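Local coordinates for protein NADPH-ferredoxin reductase FprA (PDB 1LQT) that probably supplies electrons to P450 systems as an FAD-containing oxidoreductase that passes electrons between NADPH and ferredoxin, at residues L42-W46 with W423-D427; L166-P170 with H264-V268. All blocks are in the same frame, centred on the assembly; numbering follows the deposited sequence.

Contact 1 of 2, residues L42-W46 with W423-D427; sequences LPTPW and WQVID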
ATOM      1  N   LEU A  42      -2.134 -10.708  -9.073  1.00  8.80           N
ATOM      2  CA  LEU A  42      -3.389 -10.215  -9.617  1.00  8.50           C
ATOM      3  C   LEU A  42      -3.351 -10.247 -11.131  1.00  9.35           C
ATOM      4  O   LEU A  42      -2.290 -10.319 -11.741  1.00  8.87           O
ATOM      5  CB  LEU A  42      -3.614  -8.764  -9.160  1.00  8.43           C
ATOM      6  CG  LEU A  42      -3.640  -8.574  -7.654  1.00  9.01           C
ATOM      7  CD1 LEU A  42      -3.904  -7.114  -7.340  1.00 10.11           C
ATOM      8  CD2 LEU A  42      -4.662  -9.439  -6.961  1.00 11.70           C
ATOM      9  N   PRO A  43      -4.502 -10.153 -11.787  1.00  9.07           N
ATOM     10  CA  PRO A  43      -4.506 -10.025 -13.241  1.00  9.38           C
ATOM     11  C   PRO A  43      -3.926  -8.705 -13.743  1.00  9.03           C
ATOM     12  O   PRO A  43      -3.585  -8.587 -14.918  1.00 10.47           O
ATOM     13  CB  PRO A  43      -6.003 -10.123 -13.595  1.00  9.91           C
ATOM     14  CG  PRO A  43      -6.567 -10.912 -12.477  1.00 10.51           C
ATOM     15  CD  PRO A  43      -5.856 -10.411 -11.268  1.00  9.44           C
ATOM     16  N   THR A  44      -3.867  -7.720 -12.856  1.00  9.04           N
ATOM     17  CA  THR A  44      -3.502  -6.359 -13.188  1.00  8.83           C
ATOM     18  C   THR A  44      -2.172  -5.991 -12.546  1.00  8.80           C
ATOM     19  O   THR A  44      -1.955  -6.348 -11.396  1.00  8.36           O
ATOM     20  CB  THR A  44      -4.582  -5.388 -12.687  1.00  8.41           C
ATOM     21  OG1 THR A  44      -4.694  -5.512 -11.253  1.00  8.65           O
ATOM     22  CG2 THR A  44      -5.959  -5.699 -13.247  1.00  9.37           C
ATOM     23  N   PRO A  45      -1.337  -5.237 -13.254  1.00  8.34           N
ATOM     24  CA  PRO A  45      -0.061  -4.773 -12.710  1.00  8.13           C
ATOM     25  C   PRO A  45      -0.244  -3.518 -11.874  1.00  8.32           C
ATOM     26  O   PRO A  45      -1.342  -2.970 -11.729  1.00  8.92           O
ATOM     27  CB  PRO A  45       0.741  -4.467 -13.976  1.00  8.67           C
ATOM     28  CG  PRO A  45      -0.329  -3.917 -14.917  1.00  8.52           C
ATOM     29  CD  PRO A  45      -1.522  -4.783 -14.642  1.00  8.74           C
ATOM     30  N   TRP A  46       0.887  -3.087 -11.319  1.00  8.10           N
ATOM     31  CA  TRP A  46       1.109  -1.772 -10.711  1.00  8.20           C
ATOM     32  C   TRP A  46       0.988  -1.728  -9.192  1.00  7.96           C
ATOM     33  O   TRP A  46       1.274  -0.712  -8.579  1.00  8.54           O
ATOM     34  CB  TRP A  46       0.333  -0.628 -11.377  1.00  8.93           C
ATOM     35  CG  TRP A  46       0.532  -0.553 -12.891  1.00  9.90           C
ATOM     36  CD1 TRP A  46       1.579  -1.079 -13.648  1.00 10.02           C
ATOM     37  CD2 TRP A  46      -0.316   0.107 -13.808  1.00 10.92           C
ATOM     38  NE1 TRP A  46       1.378  -0.809 -14.970  1.00 10.83           N
ATOM     39  CE2 TRP A  46       0.210  -0.103 -15.101  1.00 10.29           C
ATOM     40  CE3 TRP A  46      -1.501   0.832 -13.684  1.00 11.03           C
ATOM     41  CZ2 TRP A  46      -0.395   0.431 -16.252  1.00 10.83           C
ATOM     42  CZ3 TRP A  46      -2.087   1.353 -14.814  1.00 10.92           C
ATOM     43  CH2 TRP A  46      -1.552   1.127 -16.081  1.00 11.84           C
ATOM     44  N   TRP A 423      -3.737  -8.135 -20.259  1.00  9.97           N
ATOM     45  CA  TRP A 423      -3.898  -7.011 -19.346  1.00  9.37           C
ATOM     46  C   TRP A 423      -4.315  -5.782 -20.141  1.00  9.05           C
ATOM     47  O   TRP A 423      -5.173  -5.026 -19.684  1.00  8.86           O
ATOM     48  CB  TRP A 423      -2.591  -6.748 -18.575  1.00  9.70           C
ATOM     49  CG  TRP A 423      -2.395  -5.285 -18.263  1.00  9.50           C
ATOM     50  CD1 TRP A 423      -1.437  -4.512 -18.773  1.00 10.16           C
ATOM     51  CD2 TRP A 423      -3.208  -4.441 -17.453  1.00  9.19           C
ATOM     52  NE1 TRP A 423      -1.572  -3.220 -18.337  1.00 10.31           N
ATOM     53  CE2 TRP A 423      -2.672  -3.150 -17.536  1.00  9.77           C
ATOM     54  CE3 TRP A 423      -4.366  -4.632 -16.682  1.00  9.43           C
ATOM     55  CZ2 TRP A 423      -3.212  -2.067 -16.857  1.00 10.56           C
ATOM     56  CZ3 TRP A 423      -4.924  -3.536 -16.021  1.00 10.45           C
ATOM     57  CH2 TRP A 423      -4.353  -2.268 -16.132  1.00 10.52           C
ATOM     58  N   GLN A 424      -3.738  -5.549 -21.313  1.00  9.51           N
ATOM     59  CA  GLN A 424      -4.100  -4.358 -22.076  1.00  9.51           C
ATOM     60  C   GLN A 424      -5.573  -4.347 -22.440  1.00  9.62           C
ATOM     61  O   GLN A 424      -6.177  -3.282 -22.541  1.00  9.82           O
ATOM     62  CB  GLN A 424      -3.186  -4.210 -23.290  1.00 10.70           C
ATOM     63  CG  GLN A 424      -1.757  -3.843 -22.892  1.00 11.33           C
ATOM     64  CD  GLN A 424      -0.779  -3.904 -24.022  1.00 14.32           C
ATOM     65  OE1 GLN A 424      -1.139  -3.864 -25.163  1.00 19.97           O
ATOM     66  NE2 GLN A 424       0.484  -3.973 -23.703  1.00 18.59           N
ATOM     67  N   VAL A 425      -6.159  -5.514 -22.643  1.00  9.17           N
ATOM     68  CA  VAL A 425      -7.602  -5.629 -22.886  1.00  9.40           C
ATOM     69  C   VAL A 425      -8.379  -5.260 -21.627  1.00  8.94           C
ATOM     70  O   VAL A 425      -9.323  -4.476 -21.710  1.00  8.85           O
ATOM     71  CB  VAL A 425      -7.972  -7.045 -23.377  1.00  9.85           C
ATOM     72  CG1 VAL A 425      -9.458  -7.186 -23.578  1.00  9.86           C
ATOM     73  CG2 VAL A 425      -7.229  -7.366 -24.670  1.00 10.35           C
ATOM     74  N   ILE A 426      -8.020  -5.809 -20.477  1.00  8.83           N
ATOM     75  CA  ILE A 426      -8.635  -5.397 -19.219  1.00  8.54           C
ATOM     76  C   ILE A 426      -8.573  -3.880 -19.065  1.00  8.44           C
ATOM     77  O   ILE A 426      -9.556  -3.241 -18.732  1.00  8.49           O
ATOM     78  CB  ILE A 426      -7.953  -6.080 -18.024  1.00  9.10           C
ATOM     79  CG1 ILE A 426      -8.261  -7.587 -18.010  1.00  9.83           C
ATOM     80  CG2 ILE A 426      -8.381  -5.428 -16.701  1.00  9.16           C
ATOM     81  CD1 ILE A 426      -7.416  -8.391 -17.021  1.00  9.93           C
ATOM     82  N   ASP A 427      -7.378  -3.319 -19.267  1.00  8.36           N
ATOM     83  CA  ASP A 427      -7.163  -1.894 -19.106  1.00  8.53           C
ATOM     84  C   ASP A 427      -8.094  -1.090 -20.016  1.00  8.44           C
ATOM     85  O   ASP A 427      -8.742  -0.138 -19.583  1.00  9.23           O
ATOM     86  CB  ASP A 427      -5.701  -1.601 -19.394  1.00  8.93           C
ATOM     87  CG  ASP A 427      -5.331  -0.166 -19.236  1.00  9.46           C
ATOM     88  OD1 ASP A 427      -5.788   0.470 -18.273  1.00 11.06           O
ATOM     89  OD2 ASP A 427      -4.615   0.369 -20.087  1.00 10.73           O
TER

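Contact 2 of 2, residues L166-P170 with H264-V268; sequences LLTDP and HRRMV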
ATOM      1  N   LEU A 166     -14.322   8.391   3.512  1.00 10.36           N
ATOM      2  CA  LEU A 166     -15.538   8.299   4.314  1.00 10.10           C
ATOM      3  C   LEU A 166     -16.380   9.567   4.324  1.00 10.29           C
ATOM      4  O   LEU A 166     -17.584   9.494   4.539  1.00 11.82           O
ATOM      5  CB  LEU A 166     -15.192   7.911   5.758  1.00 10.03           C
ATOM      6  CG  LEU A 166     -14.699   6.471   5.964  1.00 10.42           C
ATOM      7  CD1 LEU A 166     -14.172   6.339   7.394  1.00 11.14           C
ATOM      8  CD2 LEU A 166     -15.798   5.454   5.704  1.00 11.82           C
ATOM      9  N   LEU A 167     -15.742  10.711   4.099  1.00 10.50           N
ATOM     10  CA  LEU A 167     -16.398  12.016   4.267  1.00 10.56           C
ATOM     11  C   LEU A 167     -16.594  12.834   3.004  1.00 11.56           C
ATOM     12  O   LEU A 167     -17.372  13.755   2.992  1.00 12.56           O
ATOM     13  CB  LEU A 167     -15.640  12.861   5.269  1.00 10.50           C
ATOM     14  CG  LEU A 167     -15.707  12.359   6.708  1.00 10.86           C
ATOM     15  CD1 LEU A 167     -14.756  13.117   7.595  1.00 13.02           C
ATOM     16  CD2 LEU A 167     -17.093  12.486   7.261  1.00 14.03           C
ATOM     17  N   THR A 168     -15.935  12.456   1.915  1.00 11.62           N
ATOM     18  CA  THR A 168     -16.048  13.232   0.690  1.00 12.07           C
ATOM     19  C   THR A 168     -17.441  13.088   0.093  1.00 12.56           C
ATOM     20  O   THR A 168     -18.068  12.038   0.137  1.00 13.19           O
ATOM     21  CB  THR A 168     -15.012  12.758  -0.342  1.00 12.75           C
ATOM     22  OG1 THR A 168     -13.687  13.072   0.116  1.00 13.23           O
ATOM     23  CG2 THR A 168     -15.173  13.446  -1.692  1.00 13.35           C
ATOM     24  N   ASP A 169     -17.949  14.179  -0.435  1.00 13.21           N
ATOM     25  CA  ASP A 169     -19.237  14.167  -1.116  1.00 13.56           C
ATOM     26  C   ASP A 169     -19.226  13.049  -2.150  1.00 12.91           C
ATOM     27  O   ASP A 169     -18.353  13.024  -3.014  1.00 12.68           O
ATOM     28  CB  ASP A 169     -19.385  15.532  -1.805  1.00 14.44           C
ATOM     29  CG  ASP A 169     -20.657  15.699  -2.594  1.00 17.63           C
ATOM     30  OD1 ASP A 169     -21.460  14.754  -2.732  1.00 16.49           O
ATOM     31  OD2 ASP A 169     -20.930  16.805  -3.105  1.00 23.25           O
ATOM     32  N   PRO A 170     -20.144  12.105  -2.064  0.50 13.00           N
ATOM     33  CA  PRO A 170     -20.177  11.028  -3.052  0.50 13.27           C
ATOM     34  C   PRO A 170     -20.305  11.506  -4.499  0.50 13.66           C
ATOM     35  O   PRO A 170     -19.873  10.793  -5.403  0.50 13.84           O
ATOM     36  CB  PRO A 170     -21.352  10.172  -2.592  0.50 13.61           C
ATOM     37  CG  PRO A 170     -22.157  11.088  -1.736  0.50 12.42           C
ATOM     38  CD  PRO A 170     -21.144  11.901  -1.006  0.50 13.88           C
ATOM     39  N   HIS A 264     -22.266  20.518   9.578  1.00 14.50           N
ATOM     40  CA  HIS A 264     -21.267  20.037   8.646  1.00 15.51           C
ATOM     41  C   HIS A 264     -20.807  18.664   9.061  1.00 13.90           C
ATOM     42  O   HIS A 264     -20.921  18.283  10.207  1.00 16.55           O
ATOM     43  CB  HIS A 264     -20.100  21.033   8.644  1.00 17.87           C
ATOM     44  CG  HIS A 264     -20.490  22.390   8.159  1.00 23.35           C
ATOM     45  ND1 HIS A 264     -20.126  22.862   6.920  1.00 27.15           N
ATOM     46  CD2 HIS A 264     -21.241  23.362   8.729  1.00 27.16           C
ATOM     47  CE1 HIS A 264     -20.634  24.071   6.743  1.00 27.96           C
ATOM     48  NE2 HIS A 264     -21.318  24.398   7.829  1.00 29.11           N
ATOM     49  N   ARG A 265     -20.305  17.899   8.113  1.00 13.14           N
ATOM     50  CA  ARG A 265     -19.627  16.674   8.475  1.00 13.35           C
ATOM     51  C   ARG A 265     -18.290  17.075   9.109  1.00 13.36           C
ATOM     52  O   ARG A 265     -17.782  18.151   8.834  1.00 14.23           O
ATOM     53  CB  ARG A 265     -19.458  15.764   7.265  1.00 14.52           C
ATOM     54  CG  ARG A 265     -20.800  15.322   6.639  1.00 16.60           C
ATOM     55  CD  ARG A 265     -20.588  14.435   5.370  1.00 20.03           C
ATOM     56  NE  ARG A 265     -19.929  15.259   4.361  1.00 25.36           N
ATOM     57  CZ  ARG A 265     -19.621  14.945   3.103  1.00 27.79           C
ATOM     58  NH1 ARG A 265     -19.873  13.715   2.626  1.00 32.08           N
ATOM     59  NH2 ARG A 265     -19.029  15.885   2.326  1.00 18.36           N
ATOM     60  N   ARG A 266     -17.754  16.217   9.975  1.00 12.26           N
ATOM     61  CA  ARG A 266     -16.579  16.574  10.780  1.00 12.39           C
ATOM     62  C   ARG A 266     -15.464  15.530  10.655  1.00 11.16           C
ATOM     63  O   ARG A 266     -15.726  14.355  10.799  1.00 11.31           O
ATOM     64  CB  ARG A 266     -16.966  16.669  12.263  1.00 11.70           C
ATOM     65  CG  ARG A 266     -17.883  17.830  12.610  1.00 13.89           C
ATOM     66  CD  ARG A 266     -18.614  17.646  13.950  1.00 15.57           C
ATOM     67  NE  ARG A 266     -17.746  17.387  15.102  1.00 16.55           N
ATOM     68  CZ  ARG A 266     -17.238  18.300  15.914  1.00 18.62           C
ATOM     69  NH1 ARG A 266     -17.439  19.575  15.674  1.00 19.10           N
ATOM     70  NH2 ARG A 266     -16.517  17.920  16.964  1.00 21.75           N
ATOM     71  N   MET A 267     -14.237  16.015  10.482  1.00 10.65           N
ATOM     72  CA  MET A 267     -13.039  15.208  10.566  1.00  9.95           C
ATOM     73  C   MET A 267     -12.274  15.725  11.766  1.00 10.17           C
ATOM     74  O   MET A 267     -11.711  16.804  11.708  1.00 10.43           O
ATOM     75  CB  MET A 267     -12.210  15.329   9.299  1.00 11.21           C
ATOM     76  CG  MET A 267     -11.062  14.352   9.278  1.00 11.57           C
ATOM     77  SD  MET A 267      -9.991  14.540   7.837  1.00 12.61           S
ATOM     78  CE  MET A 267     -11.094  14.083   6.505  1.00 13.51           C
ATOM     79  N   VAL A 268     -12.274  14.956  12.850  1.00 10.05           N
ATOM     80  CA  VAL A 268     -11.731  15.385  14.135  1.00 10.23           C
ATOM     81  C   VAL A 268     -10.389  14.713  14.384  1.00 10.05           C
ATOM     82  O   VAL A 268     -10.266  13.498  14.216  1.00 11.96           O
ATOM     83  CB  VAL A 268     -12.699  14.965  15.279  1.00 10.67           C
ATOM     84  CG1 VAL A 268     -12.154  15.375  16.627  1.00 12.12           C
ATOM     85  CG2 VAL A 268     -14.089  15.522  15.074  1.00 11.76           C
TER
HETATM   86  O   HOH W   1     -20.198  11.054   4.869  1.00 21.62           O

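Contact 1 of 2, residues L42-W46 with W423-D427
Pro-45 and Trp-423 form the tight centre of this contact. The CD of Pro-45 lies over the middle of the six-membered ring of Trp-423, 3.4 Å from its centroid and 17° off the normal, a CH-pi contact, while Pro-45 CG reaches over the pyrrole part of the same indole. The opposite face of that indole carries CB of Asp-427 from the next helical turn, 3.5 Å above the plane, so the ring is held between proline and helix. Trp-423 chi1, 147°, lies off a staggered value and places the six-membered ring under Pro-45 CD. The edge of Trp-423, at CZ2, meets the face of Trp-46 in a T-shaped stack, with six-membered ring centroids 5.2 Å apart and planes at 78°, and Pro-45 CG lies on that same face, in the corner between the two indoles. Thr-44 adds CG2, 3.7 Å from Trp-423 CZ3.

Packing is looser toward Pro-43, whose CB is 4.1 Å from Ile-426 CD1. Its buried carbonyl oxygen has no polar partner and lies 4.2 Å from Trp-423 CB. The helix turns Gln-424 and Val-425 to solvent, while the carboxylate of Asp-427 forms salt bridges to Arg-431 and Arg-441.

The loop 42-46 follows strand 34-40 of the FAD-binding sheet, and Leu-42 touches the FAD itself. Helix 420-434 thus packs its tryptophan on the loop leaving that strand. Leu-450 of helix 447-454 touches Pro-43, Thr-44 and Ile-426, Arg-50 of helix 48-51 touches Thr-44 and Trp-423, and Trp-46 rests on Ser-64 and Glu-68 of helix 64-71.

Contact 2 of 2, residues L166-P170 with H264-V268
As modelled, the guanidinium of Arg-265 has the Leu-167 carbonyl over one face, but the two are implausibly close, so the detail of this approach is doubtful. At its edge, near the plane, lie Thr-168 O and the backbone N of Asp-169, the latter 3.4 Å from Arg-265 NH2; both of these nitrogens are donors, so that approach is not a hydrogen bond. One water donates to Leu-166 O at 3.1 Å and is weakly held by Arg-265 NH1.

Helix 157-167 belongs to the beta-alpha-beta crossover that runs from strand 149-153 to strand 193-197 in the parallel, Rossmann-type sheet of the NADP-binding domain. Its C-terminal end meets the start of strand 265-270, which lies between strands 193-197 and 221-224.

Apolar packing comes from Leu-167, whose CD1 is 3.8 Å from Met-267 CB and whose CD2 sits 4.0 Å from Arg-265 CB. With the Met-267 chain bent at chi3 (-65°), CE comes back to 3.9 Å from that same Leu-167 CD1. CD1 also lies against the backbone O of Arg-266, 3.6 Å away. After the helix, Thr-168 OG1 bonds back to Arg-164 O. Asp-169 is the N-cap of helix 170-173, with OD1 accepting from Asp-171 N. Arg-266, its CB directed away from 166-170, forms a salt bridge through NE to Glu-193.

How the contacts relate
The two contacts share no helix or strand: their centres are about 32 Å apart and their nearest atoms about 21 Å. Contact 2 is nested in the chain loop that contact 1 closes. Contact 1 joins a loop of the FAD-binding part to a helix near the C-terminus, and contact 2 joins a helix end to a strand within the NADP-binding sheet. All six touching residues of contact 1 are buried and its chemistry is almost wholly aromatic and apolar. Contact 2, also mainly buried, has partly exposed residues at its margin and mixes leucine-methionine packing with a charged group, backbone carbonyls and a water.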